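Local coordinates for initiator protein NS1 (Murine minute virus, PDB 4R94) that nicks viral DNA at the replication origin through its N-terminal, metal-dependent nickase domain and carries ATP-driven helicase activity elsewhere in the full-length protein, at residues 33-38 / 174-179; 92-97 / 126-131. All coordinates share one frame; numbering follows the deposited sequence.

Contact 1: residues 33-38 / 174-179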
loop_
_atom_site.group_PDB
_atom_site.type_symbol
_atom_site.label_atom_id
_atom_site.label_comp_id
_atom_site.label_asym_id
_atom_site.label_seq_id
_atom_site.Cartn_x
_atom_site.Cartn_y
_atom_site.Cartn_z
ATOM N N GLU A 33 3.260 12.143 6.393
ATOM C CA GLU A 33 2.714 13.478 6.623
ATOM C C GLU A 33 3.855 14.439 6.440
ATOM O O GLU A 33 5.012 14.060 6.574
ATOM C CB GLU A 33 2.103 13.601 8.021
ATOM C CG GLU A 33 0.904 12.688 8.219
ATOM C CD GLU A 33 0.376 12.693 9.629
ATOM O OE1 GLU A 33 0.921 13.446 10.465
ATOM O OE2 GLU A 33 -0.587 11.932 9.895
ATOM N N ASN A 34 3.533 15.676 6.104
ATOM C CA ASN A 34 4.554 16.685 5.873
ATOM C C ASN A 34 5.253 17.081 7.153
ATOM O O ASN A 34 4.618 17.174 8.210
ATOM C CB ASN A 34 3.922 17.903 5.217
ATOM C CG ASN A 34 3.332 17.575 3.881
ATOM O OD1 ASN A 34 3.928 16.828 3.101
ATOM N ND2 ASN A 34 2.141 18.112 3.607
ATOM N N VAL A 35 6.570 17.273 7.071
ATOM C CA VAL A 35 7.354 17.580 8.252
ATOM C C VAL A 35 8.320 18.707 7.929
ATOM O O VAL A 35 8.920 18.721 6.861
ATOM C CB VAL A 35 8.149 16.345 8.756
ATOM C CG1 VAL A 35 8.998 16.711 9.967
ATOM C CG2 VAL A 35 7.202 15.217 9.111
ATOM N N GLN A 36 8.445 19.667 8.839
ATOM C CA GLN A 36 9.515 20.638 8.713
ATOM C C GLN A 36 10.405 20.571 9.937
ATOM O O GLN A 36 9.950 20.777 11.061
ATOM C CB GLN A 36 8.980 22.057 8.533
ATOM C CG GLN A 36 10.130 23.001 8.177
ATOM C CD GLN A 36 9.721 24.448 8.199
ATOM O OE1 GLN A 36 9.742 25.091 9.249
ATOM N NE2 GLN A 36 9.350 24.975 7.038
ATOM N N LEU A 37 11.670 20.249 9.704
ATOM C CA LEU A 37 12.666 20.129 10.759
ATOM C C LEU A 37 13.752 21.158 10.520
ATOM O O LEU A 37 14.444 21.089 9.506
ATOM C CB LEU A 37 13.277 18.726 10.781
ATOM C CG LEU A 37 12.330 17.559 11.067
ATOM C CD1 LEU A 37 13.055 16.227 10.920
ATOM C CD2 LEU A 37 11.749 17.711 12.454
ATOM N N ASN A 38 13.897 22.108 11.442
ATOM C CA ASN A 38 14.938 23.130 11.327
ATOM C C ASN A 38 14.935 23.804 9.960
ATOM O O ASN A 38 15.980 23.989 9.347
ATOM C CB ASN A 38 16.307 22.511 11.607
ATOM C CG ASN A 38 16.405 21.965 13.005
ATOM O OD1 ASN A 38 15.969 22.611 13.964
ATOM N ND2 ASN A 38 16.941 20.757 13.137
ATOM N N ARG A 174 12.128 9.818 12.699
ATOM C CA ARG A 174 11.788 8.456 13.087
ATOM C C ARG A 174 10.695 8.451 14.161
ATOM O O ARG A 174 9.710 7.707 14.060
ATOM C CB ARG A 174 13.058 7.731 13.573
ATOM C CG ARG A 174 12.815 6.384 14.221
ATOM C CD ARG A 174 12.647 5.273 13.189
ATOM N NE ARG A 174 12.013 4.126 13.816
ATOM C CZ ARG A 174 12.674 3.206 14.506
ATOM N NH1 ARG A 174 13.995 3.284 14.603
ATOM N NH2 ARG A 174 12.022 2.195 15.066
ATOM N N GLU A 175 10.827 9.306 15.177
ATOM C CA GLU A 175 9.821 9.302 16.239
ATOM C C GLU A 175 8.501 9.976 15.817
ATOM O O GLU A 175 7.448 9.594 16.304
ATOM C CB GLU A 175 10.370 9.929 17.532
ATOM C CG GLU A 175 10.889 11.342 17.452
ATOM C CD GLU A 175 11.562 11.779 18.756
ATOM O OE1 GLU A 175 11.605 12.997 19.038
ATOM O OE2 GLU A 175 12.047 10.895 19.501
ATOM N N ILE A 176 8.551 10.944 14.901
ATOM C CA ILE A 176 7.323 11.527 14.362
ATOM C C ILE A 176 6.522 10.461 13.628
ATOM O O ILE A 176 5.318 10.329 13.845
ATOM C CB ILE A 176 7.602 12.698 13.406
ATOM C CG1 ILE A 176 8.102 13.916 14.191
ATOM C CG2 ILE A 176 6.344 13.076 12.631
ATOM C CD1 ILE A 176 8.649 15.017 13.309
ATOM N N ALA A 177 7.197 9.680 12.788
ATOM C CA ALA A 177 6.495 8.676 11.986
ATOM C C ALA A 177 5.834 7.608 12.862
ATOM O O ALA A 177 4.795 7.048 12.494
ATOM C CB ALA A 177 7.451 8.040 10.996
ATOM N N GLU A 178 6.419 7.350 14.028
ATOM C CA GLU A 178 5.849 6.377 14.959
ATOM C C GLU A 178 4.757 6.963 15.846
ATOM O O GLU A 178 3.672 6.391 15.974
ATOM C CB GLU A 178 6.951 5.789 15.829
ATOM C CG GLU A 178 7.998 5.058 15.035
ATOM C CD GLU A 178 8.473 3.813 15.731
ATOM O OE1 GLU A 178 8.016 3.557 16.867
ATOM O OE2 GLU A 178 9.296 3.083 15.143
ATOM N N ASP A 179 5.047 8.106 16.463
ATOM C CA ASP A 179 4.113 8.747 17.388
ATOM C C ASP A 179 2.825 9.157 16.692
ATOM O O ASP A 179 1.737 9.059 17.266
ATOM C CB ASP A 179 4.767 9.968 18.047
ATOM C CG ASP A 179 5.857 9.583 19.026
ATOM O OD1 ASP A 179 5.762 8.485 19.612
ATOM O OD2 ASP A 179 6.814 10.370 19.204
#

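Contact 2: residues 92-97 / 126-131. With MG (magnesium ion), chain B.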
loop_
_atom_site.group_PDB
_atom_site.type_symbol
_atom_site.label_atom_id
_atom_site.label_comp_id
_atom_site.label_asym_id
_atom_site.label_seq_id
_atom_site.Cartn_x
_atom_site.Cartn_y
_atom_site.Cartn_z
ATOM N N SER A 92 7.852 -0.789 -2.948
ATOM C CA SER A 92 8.898 -1.684 -2.457
ATOM C C SER A 92 9.049 -1.602 -0.937
ATOM O O SER A 92 9.230 -2.631 -0.295
ATOM C CB SER A 92 10.259 -1.412 -3.159
ATOM O OG SER A 92 10.882 -0.201 -2.744
ATOM N N LEU A 93 8.977 -0.397 -0.362
ATOM C CA LEU A 93 9.150 -0.230 1.079
ATOM C C LEU A 93 7.991 -0.810 1.896
ATOM O O LEU A 93 8.221 -1.425 2.955
ATOM C CB LEU A 93 9.330 1.252 1.436
ATOM C CG LEU A 93 10.596 1.924 0.883
ATOM C CD1 LEU A 93 10.582 3.377 1.321
ATOM C CD2 LEU A 93 11.889 1.221 1.337
ATOM N N VAL A 94 6.764 -0.582 1.431
ATOM C CA VAL A 94 5.591 -1.157 2.072
ATOM C C VAL A 94 5.712 -2.680 2.123
ATOM O O VAL A 94 5.556 -3.297 3.192
ATOM C CB VAL A 94 4.304 -0.749 1.341
ATOM C CG1 VAL A 94 3.110 -1.544 1.883
ATOM C CG2 VAL A 94 4.062 0.759 1.528
ATOM N N LYS A 95 6.028 -3.277 0.978
ATOM C CA LYS A 95 6.138 -4.726 0.917
ATOM C C LYS A 95 7.294 -5.244 1.759
ATOM O O LYS A 95 7.149 -6.281 2.409
ATOM C CB LYS A 95 6.250 -5.179 -0.534
ATOM C CG LYS A 95 4.924 -4.972 -1.241
ATOM C CD LYS A 95 4.971 -5.224 -2.720
ATOM C CE LYS A 95 3.556 -5.034 -3.284
ATOM N NZ LYS A 95 3.539 -5.213 -4.764
ATOM N N LYS A 96 8.420 -4.521 1.776
ATOM C CA LYS A 96 9.530 -4.891 2.658
ATOM C C LYS A 96 9.044 -4.971 4.106
ATOM O O LYS A 96 9.383 -5.910 4.820
ATOM C CB LYS A 96 10.693 -3.902 2.552
ATOM C CG LYS A 96 11.921 -4.332 3.335
ATOM C CD LYS A 96 12.619 -5.471 2.624
ATOM C CE LYS A 96 13.921 -5.841 3.334
ATOM N NZ LYS A 96 14.650 -6.883 2.580
ATOM N N CYS A 97 8.227 -4.000 4.524
ATOM C CA CYS A 97 7.729 -3.984 5.897
ATOM C C CYS A 97 6.863 -5.202 6.186
ATOM O O CYS A 97 6.997 -5.843 7.233
ATOM C CB CYS A 97 6.919 -2.713 6.175
ATOM S SG CYS A 97 7.931 -1.242 6.200
ATOM N N TRP A 126 -0.922 11.093 -1.105
ATOM C CA TRP A 126 -0.514 9.699 -1.314
ATOM C C TRP A 126 -0.711 8.869 -0.064
ATOM O O TRP A 126 -0.359 9.286 1.039
ATOM C CB TRP A 126 0.953 9.576 -1.757
ATOM C CG TRP A 126 1.357 8.130 -1.707
ATOM C CD1 TRP A 126 1.166 7.191 -2.686
ATOM C CD2 TRP A 126 1.957 7.446 -0.600
ATOM N NE1 TRP A 126 1.633 5.967 -2.258
ATOM C CE2 TRP A 126 2.113 6.095 -0.979
ATOM C CE3 TRP A 126 2.398 7.848 0.665
ATOM C CZ2 TRP A 126 2.674 5.131 -0.120
ATOM C CZ3 TRP A 126 2.960 6.895 1.515
ATOM C CH2 TRP A 126 3.087 5.553 1.115
ATOM N N HIS A 127 -1.266 7.675 -0.247
ATOM C CA HIS A 127 -1.311 6.680 0.818
ATOM C C HIS A 127 -1.444 5.314 0.182
ATOM O O HIS A 127 -1.736 5.207 -1.006
ATOM C CB HIS A 127 -2.460 6.942 1.790
ATOM C CG HIS A 127 -3.810 6.943 1.155
ATOM N ND1 HIS A 127 -4.250 7.959 0.327
ATOM C CD2 HIS A 127 -4.826 6.053 1.233
ATOM C CE1 HIS A 127 -5.486 7.698 -0.058
ATOM N NE2 HIS A 127 -5.856 6.543 0.465
ATOM N N CYS A 128 -1.230 4.269 0.971
ATOM C CA CYS A 128 -1.245 2.924 0.420
ATOM C C CYS A 128 -2.061 1.996 1.307
ATOM O O CYS A 128 -1.723 1.766 2.470
ATOM C CB CYS A 128 0.204 2.430 0.243
ATOM S SG CYS A 128 0.290 0.827 -0.544
ATOM N N HIS A 129 -3.165 1.500 0.762
ATOM C CA HIS A 129 -3.969 0.500 1.435
ATOM C C HIS A 129 -3.326 -0.872 1.351
ATOM O O HIS A 129 -2.854 -1.286 0.295
ATOM C CB HIS A 129 -5.354 0.434 0.814
ATOM C CG HIS A 129 -6.155 1.668 1.026
ATOM N ND1 HIS A 129 -7.002 1.816 2.100
ATOM C CD2 HIS A 129 -6.246 2.808 0.302
ATOM C CE1 HIS A 129 -7.595 2.995 2.026
ATOM N NE2 HIS A 129 -7.148 3.620 0.949
ATOM N N VAL A 130 -3.322 -1.568 2.474
ATOM C CA VAL A 130 -2.916 -2.965 2.511
ATOM C C VAL A 130 -3.967 -3.822 3.197
ATOM O O VAL A 130 -4.338 -3.566 4.345
ATOM C CB VAL A 130 -1.578 -3.152 3.243
ATOM C CG1 VAL A 130 -1.193 -4.647 3.265
ATOM C CG2 VAL A 130 -0.512 -2.297 2.603
ATOM N N LEU A 131 -4.424 -4.852 2.496
ATOM C CA LEU A 131 -5.222 -5.899 3.129
ATOM C C LEU A 131 -4.323 -7.106 3.293
ATOM O O LEU A 131 -3.655 -7.498 2.339
ATOM C CB LEU A 131 -6.444 -6.259 2.275
ATOM C CG LEU A 131 -7.398 -5.115 1.921
ATOM C CD1 LEU A 131 -8.594 -5.676 1.126
ATOM C CD2 LEU A 131 -7.851 -4.358 3.170
HETATM MG MG MG B . -7.868 5.550 0.148
HETATM O O HOH W 1 -8.297 6.308 2.073
HETATM O O HOH W 2 -8.485 7.317 -0.901
HETATM O O HOH W 3 -9.792 4.842 0.223
#

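Contact 1: residues 33-38 / 174-179
I176 meets V35 and L37 through a single methyl group, and the contact is purely apolar, with no hydrogen bond between segments 33-38 and 174-179. The CD1 atom of I176 comes to 3.8 Å from CG1 of V35, the two side chains reaching toward each other tip to tip. L37 is met differently: it and I176 pass alongside in opposite directions, leaving CD2 of L37 4.2 Å from CD1 of I176. The extended end of I176 (chi2 169°) carries CD1 out from the helix to the pair of strand side chains.

The polar bonds of R174 and E178 stay on the helix side of the contact. One turn apart, the two form a salt bridge, NH2 of R174 lying 2.9 Å from OE2 of E178 and meeting it on the syn side, 33° out of the carboxylate plane; a weak bond from NE of R174 goes to the same oxygen. S154 on helix 142-160 bonds to both side chains.

Strand 35-37 pairs with strand 40-42 in a small antiparallel hairpin at the surface, away from the metal site. The hairpin leans on helix 167-179: L37 also touches E169 and K172, and N38 at the turn is hydrogen-bonded to E169. W182, in the loop after the helix, touches both V35 and I176, while A177 packs on helix 142-160.

Contact 2: residues 92-97 / 126-131
V94 faces C128 and V130, alternate residues of strand 125-134, and uses a different methyl for each. Its CG1 lies 3.8 Å from CG2 of V130, the two side chains sliding past each other in opposite directions. Its CG2 approaches SG of C128 at a looser 4.3 Å. With CG1 anti to the backbone N (chi1 171°), the fork of V94 spreads along the strand and reaches both C128 and V130. All three residues are buried, and no hydrogen bond crosses from helix to strand.

The indole of W126 continues the packing beside V94. One face of its ring has the backbone N of C128 above it, 4.1 Å from the plane and offset toward the rim; the indole also stacks with F90, and its NE1 is hydrogen-bonded to ND1 of H118. W153 of helix 142-160 touches both V94 and W126.

Strand alternation gives this segment two jobs: C128 and V130 turn to helix 81-104, while H127 and H129 supply metal ligands. This His-Cys-His sequence matches the HUH signature (U, a hydrophobic residue) of rolling-circle replication nucleases, the predicted RCR-2 motif, on the antiparallel sheet of the nickase domain.

Metal bonds dominate the other side of the strand. Magnesium is held by NE2 of H127 at 2.3 Å and NE2 of H129 at 2.2 Å. E119, from adjacent strand 112-121, and three waters complete six ligands; the nearest water, water 3, lies 2.0 Å from the ion. The H127 ring has NE2 of H129 and water 2 at its edge, in plane, and its ND1 is hydrogen-bonded to the carbonyl O of G125, an anchor that limits rotation of the ring. The ring of F211, next to the nuclease tyrosine Y210, meets that of H129 with planes at about 55°.

How the contacts relate
Contact 2 is nested along the chain inside the loop closed by contact 1: 33-38 comes first, then 92-97 and 126-131, and finally 174-179. Their centres are about 18 Å apart and their nearest atoms about 7 Å, without touching. Contact 2 lies near the middle of the nickase domain, joining helix 81-104 to the central sheet, whereas contact 1 is at the surface, its centre about 20 Å from that of the chain, and binds a small hairpin to helix 167-179. Helix 142-160 connects them, packing against residues of both. The chain runs from strand 24-31, hydrogen-bonded to the histidine-bearing strand 125-134, out into the hairpin, so one strand ties the surface contact to the metal-bearing sheet.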